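PDB 6SGF: beta-xylanase from Roseburia intestinalis L1-82, which probably hydrolyses internal beta-1,4-xylosidic linkages of xylan, the fragment here being its low-affinity xylan-binding module, CBM86. Local coordinates for residues Gln53-Gln64 / Thr120-Lys131. Sequence-based numbering, arbitrary orientation.
With CD (cadmium ion), chain N; CD (cadmium ion), chain S.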
loop_
_atom_site.group_PDB
_atom_site.type_symbol
_atom_site.label_atom_id
_atom_site.label_comp_id
_atom_site.label_asym_id
_atom_site.label_seq_id
_atom_site.Cartn_x
_atom_site.Cartn_y
_atom_site.Cartn_z
ATOM N N GLN B 53 -3.048 -10.471 -19.656
ATOM C CA GLN B 53 -3.023 -9.008 -19.593
ATOM C C GLN B 53 -1.909 -8.450 -18.711
ATOM O O GLN B 53 -1.719 -7.233 -18.677
ATOM C CB GLN B 53 -4.321 -8.383 -19.023
ATOM C CG GLN B 53 -5.663 -8.782 -19.595
ATOM C CD GLN B 53 -6.816 -8.236 -18.722
ATOM O OE1 GLN B 53 -7.655 -7.462 -19.183
ATOM N NE2 GLN B 53 -6.840 -8.641 -17.449
ATOM N N VAL B 54 -1.186 -9.281 -17.963
ATOM C CA VAL B 54 -0.306 -8.786 -16.907
ATOM C C VAL B 54 1.138 -8.794 -17.381
ATOM O O VAL B 54 1.651 -9.828 -17.833
ATOM C CB VAL B 54 -0.457 -9.628 -15.626
ATOM C CG1 VAL B 54 0.532 -9.171 -14.572
ATOM C CG2 VAL B 54 -1.872 -9.527 -15.096
ATOM N N ASN B 55 1.802 -7.647 -17.270
ATOM C CA ASN B 55 3.219 -7.594 -17.585
ATOM C C ASN B 55 4.082 -7.927 -16.380
ATOM O O ASN B 55 5.071 -8.644 -16.508
ATOM C CB ASN B 55 3.618 -6.213 -18.106
ATOM C CG ASN B 55 4.985 -6.228 -18.718
ATOM O OD1 ASN B 55 5.249 -7.018 -19.625
ATOM N ND2 ASN B 55 5.877 -5.385 -18.215
ATOM N N ALA B 56 3.703 -7.450 -15.195
ATOM C CA ALA B 56 4.574 -7.570 -14.039
ATOM C C ALA B 56 3.718 -7.610 -12.785
ATOM O O ALA B 56 2.676 -6.946 -12.709
ATOM C CB ALA B 56 5.566 -6.387 -13.979
ATOM N N VAL B 57 4.169 -8.397 -11.813
ATOM C CA VAL B 57 3.589 -8.421 -10.473
ATOM C C VAL B 57 4.694 -8.034 -9.488
ATOM O O VAL B 57 5.719 -8.719 -9.401
ATOM C CB VAL B 57 3.010 -9.802 -10.113
ATOM C CG1 VAL B 57 2.342 -9.743 -8.750
ATOM C CG2 VAL B 57 1.985 -10.288 -11.168
ATOM N N THR B 58 4.476 -6.968 -8.719
ATOM C CA THR B 58 5.488 -6.470 -7.802
ATOM C C THR B 58 5.005 -6.611 -6.361
ATOM O O THR B 58 3.952 -6.081 -5.996
ATOM C CB THR B 58 5.839 -5.019 -8.120
ATOM O OG1 THR B 58 6.345 -4.951 -9.456
ATOM C CG2 THR B 58 6.915 -4.510 -7.156
ATOM N N PHE B 59 5.775 -7.328 -5.559
ATOM C CA PHE B 59 5.500 -7.522 -4.147
ATOM C C PHE B 59 6.337 -6.520 -3.369
ATOM O O PHE B 59 7.565 -6.481 -3.532
ATOM C CB PHE B 59 5.861 -8.930 -3.667
ATOM C CG PHE B 59 5.110 -10.039 -4.342
ATOM C CD1 PHE B 59 5.303 -10.319 -5.694
ATOM C CD2 PHE B 59 4.245 -10.814 -3.622
ATOM C CE1 PHE B 59 4.640 -11.373 -6.310
ATOM C CE2 PHE B 59 3.602 -11.863 -4.195
ATOM C CZ PHE B 59 3.790 -12.148 -5.564
ATOM N N GLN B 60 5.690 -5.735 -2.526
ATOM C CA GLN B 60 6.375 -4.840 -1.607
ATOM C C GLN B 60 6.364 -5.444 -0.210
ATOM O O GLN B 60 5.295 -5.809 0.309
ATOM C CB GLN B 60 5.716 -3.460 -1.592
ATOM C CG GLN B 60 6.432 -2.440 -0.703
ATOM C CD GLN B 60 5.815 -1.031 -0.783
ATOM O OE1 GLN B 60 4.720 -0.828 -1.313
ATOM N NE2 GLN B 60 6.519 -0.074 -0.249
ATOM N N VAL B 61 7.551 -5.538 0.391
ATOM C CA VAL B 61 7.740 -6.122 1.709
ATOM C C VAL B 61 8.468 -5.143 2.629
ATOM O O VAL B 61 9.065 -4.151 2.197
ATOM C CB VAL B 61 8.489 -7.465 1.646
ATOM C CG1 VAL B 61 7.728 -8.466 0.798
ATOM C CG2 VAL B 61 9.877 -7.277 1.137
ATOM N N ALA B 62 8.417 -5.453 3.925
ATOM C CA ALA B 62 9.096 -4.657 4.942
ATOM C C ALA B 62 9.576 -5.597 6.040
ATOM O O ALA B 62 9.036 -6.680 6.224
ATOM C CB ALA B 62 8.172 -3.556 5.491
ATOM N N ASP B 63 10.613 -5.171 6.754
ATOM C CA ASP B 63 11.169 -5.926 7.881
ATOM C C ASP B 63 11.500 -7.369 7.495
ATOM O O ASP B 63 11.264 -8.316 8.251
ATOM C CB ASP B 63 10.232 -5.880 9.077
ATOM C CG ASP B 63 10.353 -4.579 9.832
ATOM O OD1 ASP B 63 11.481 -4.051 9.899
ATOM O OD2 ASP B 63 9.320 -4.121 10.318
ATOM N N GLN B 64 12.075 -7.532 6.309
ATOM C CA GLN B 64 12.419 -8.857 5.805
ATOM C C GLN B 64 13.647 -9.384 6.540
ATOM O O GLN B 64 14.721 -8.778 6.490
ATOM C CB GLN B 64 12.687 -8.807 4.301
ATOM C CG GLN B 64 12.947 -10.194 3.679
ATOM C CD GLN B 64 13.235 -10.138 2.180
ATOM O OE1 GLN B 64 13.152 -9.102 1.551
ATOM N NE2 GLN B 64 13.600 -11.259 1.627
ATOM N N THR B 120 11.040 -13.980 9.622
ATOM C CA THR B 120 9.845 -13.153 9.587
ATOM C C THR B 120 9.961 -12.170 8.426
ATOM O O THR B 120 11.061 -11.835 7.973
ATOM C CB THR B 120 9.622 -12.403 10.926
ATOM O OG1 THR B 120 10.713 -11.523 11.183
ATOM C CG2 THR B 120 9.521 -13.357 12.108
ATOM N N VAL B 121 8.803 -11.702 7.961
ATOM C CA VAL B 121 8.722 -10.676 6.921
ATOM C C VAL B 121 7.312 -10.101 6.984
ATOM O O VAL B 121 6.385 -10.739 7.487
ATOM C CB VAL B 121 9.045 -11.244 5.512
ATOM C CG1 VAL B 121 7.973 -12.266 5.059
ATOM C CG2 VAL B 121 9.157 -10.114 4.508
ATOM N N SER B 122 7.150 -8.873 6.500
ATOM C CA SER B 122 5.837 -8.249 6.367
ATOM C C SER B 122 5.511 -7.980 4.909
ATOM O O SER B 122 6.363 -7.492 4.159
ATOM C CB SER B 122 5.787 -6.938 7.136
ATOM O OG SER B 122 6.041 -7.180 8.489
ATOM N N LEU B 123 4.273 -8.270 4.510
ATOM C CA LEU B 123 3.802 -7.930 3.175
ATOM C C LEU B 123 3.060 -6.608 3.250
ATOM O O LEU B 123 2.101 -6.485 4.016
ATOM C CB LEU B 123 2.896 -9.021 2.595
ATOM C CG LEU B 123 2.255 -8.664 1.250
ATOM C CD1 LEU B 123 3.243 -8.600 0.115
ATOM C CD2 LEU B 123 1.134 -9.604 0.889
ATOM N N VAL B 124 3.475 -5.650 2.420
ATOM C CA VAL B 124 2.895 -4.312 2.342
ATOM C C VAL B 124 1.847 -4.220 1.253
ATOM O O VAL B 124 0.744 -3.710 1.471
ATOM C CB VAL B 124 4.024 -3.276 2.101
ATOM C CG1 VAL B 124 3.455 -1.869 1.891
ATOM C CG2 VAL B 124 5.060 -3.360 3.221
ATOM N N SER B 125 2.174 -4.677 0.050
ATOM C CA SER B 125 1.259 -4.521 -1.060
ATOM C C SER B 125 1.697 -5.433 -2.187
ATOM O O SER B 125 2.851 -5.863 -2.234
ATOM C CB SER B 125 1.228 -3.080 -1.548
ATOM O OG SER B 125 2.457 -2.707 -2.139
ATOM N N VAL B 126 0.768 -5.680 -3.103
ATOM C CA VAL B 126 1.040 -6.373 -4.357
ATOM C C VAL B 126 0.433 -5.561 -5.490
ATOM O O VAL B 126 -0.727 -5.146 -5.410
ATOM C CB VAL B 126 0.478 -7.805 -4.357
ATOM C CG1 VAL B 126 0.860 -8.504 -5.681
ATOM C CG2 VAL B 126 1.003 -8.581 -3.138
ATOM N N THR B 127 1.237 -5.297 -6.515
ATOM C CA THR B 127 0.858 -4.453 -7.642
ATOM C C THR B 127 0.902 -5.248 -8.938
ATOM O O THR B 127 1.895 -5.913 -9.216
ATOM C CB THR B 127 1.808 -3.260 -7.781
ATOM O OG1 THR B 127 1.676 -2.378 -6.644
ATOM C CG2 THR B 127 1.470 -2.529 -9.085
ATOM N N PHE B 128 -0.170 -5.171 -9.724
ATOM C CA PHE B 128 -0.247 -5.777 -11.050
ATOM C C PHE B 128 -0.180 -4.679 -12.091
ATOM O O PHE B 128 -1.066 -3.818 -12.136
ATOM C CB PHE B 128 -1.538 -6.559 -11.190
ATOM C CG PHE B 128 -1.617 -7.709 -10.236
ATOM C CD1 PHE B 128 -1.975 -7.503 -8.922
ATOM C CD2 PHE B 128 -1.284 -8.974 -10.653
ATOM C CE1 PHE B 128 -2.020 -8.554 -8.037
ATOM C CE2 PHE B 128 -1.341 -10.046 -9.768
ATOM C CZ PHE B 128 -1.691 -9.822 -8.455
ATOM N N GLU B 129 0.887 -4.672 -12.884
ATOM C CA GLU B 129 0.996 -3.733 -13.987
ATOM C C GLU B 129 0.615 -4.429 -15.288
ATOM O O GLU B 129 1.224 -5.442 -15.657
ATOM C CB GLU B 129 2.375 -3.109 -14.116
ATOM C CG GLU B 129 2.316 -2.075 -15.248
ATOM C CD GLU B 129 3.386 -1.058 -15.160
ATOM O OE1 GLU B 129 4.151 -1.143 -14.177
ATOM O OE2 GLU B 129 3.473 -0.183 -16.065
ATOM N N LEU B 130 -0.357 -3.883 -15.988
ATOM C CA LEU B 130 -0.867 -4.538 -17.181
ATOM C C LEU B 130 0.011 -4.175 -18.376
ATOM O O LEU B 130 0.715 -3.166 -18.388
ATOM C CB LEU B 130 -2.309 -4.139 -17.441
ATOM C CG LEU B 130 -3.257 -4.275 -16.242
ATOM C CD1 LEU B 130 -4.675 -4.004 -16.680
ATOM C CD2 LEU B 130 -3.125 -5.660 -15.607
ATOM N N LYS B 131 -0.009 -5.041 -19.380
ATOM C CA LYS B 131 0.743 -4.763 -20.597
ATOM C C LYS B 131 0.216 -3.516 -21.292
ATOM O O LYS B 131 -0.967 -3.183 -21.201
ATOM C CB LYS B 131 0.641 -5.953 -21.548
ATOM C CG LYS B 131 1.323 -7.219 -21.051
ATOM C CD LYS B 131 1.053 -8.402 -21.964
ATOM C CE LYS B 131 1.534 -9.695 -21.303
ATOM N NZ LYS B 131 1.147 -10.922 -22.048
HETATM CD CD CD N . 12.207 -1.961 10.741
HETATM CD CD CD S . 5.758 0.468 -15.072
HETATM O O HOH W 1 3.385 -3.456 -4.690
HETATM O O HOH W 2 4.072 -4.481 -10.991
HETATM O O HOH W 3 10.067 -9.059 10.398
HETATM O O HOH W 4 6.808 -4.483 9.043
HETATM O O HOH W 5 12.615 -1.549 9.167
#
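Q60 runs out fully extended, with CG trans to the backbone N (chi1 -177°), and its chain passes obliquely over V124, whose CG1 lies 3.6 Å from Q60 OE1. The side chain of S125 adopts chi1 67°, which sets OG between its own N and carbonyl carbon and within 3.1 Å of Q60 OE1. Beneath this cluster the backbone forms a classic beta bulge: Q60 O takes a 2.8 Å bond from V124 N and a weak, longer one from S125 N. A second classic bulge lies near the other end, where N55 N and A56 N both donate to E129 O in its carbonyl plane. Between the bulges the antiparallel ladder is regular, and V57 lies alongside F128 on the buried face, its CG1 over one face of the ring, 4.2 Å from the centroid, in a CH-pi contact. On the side of the sheet that carries T58, S125 and T127, a water bridges T58 O, S125 OG and T127 OG1. Cutting Q60 back to an alanine would probably uncover V124 CG1 and deprive S125 OG of its nearby amide oxygen. Within the two segments, E129 binds one cadmium ion through both carboxylate oxygens, and D63 OD1 binds another, shared with D27 of the second subunit. Strands 54-62 and 119-130 are neighbours within one sheet of a beta-sandwich; strand 93-96 flanks the former and strand 29-34 pairs with the latter, while L123 and F128 pack against W43, L45 and I49 of strand 40-50 in the opposing sheet.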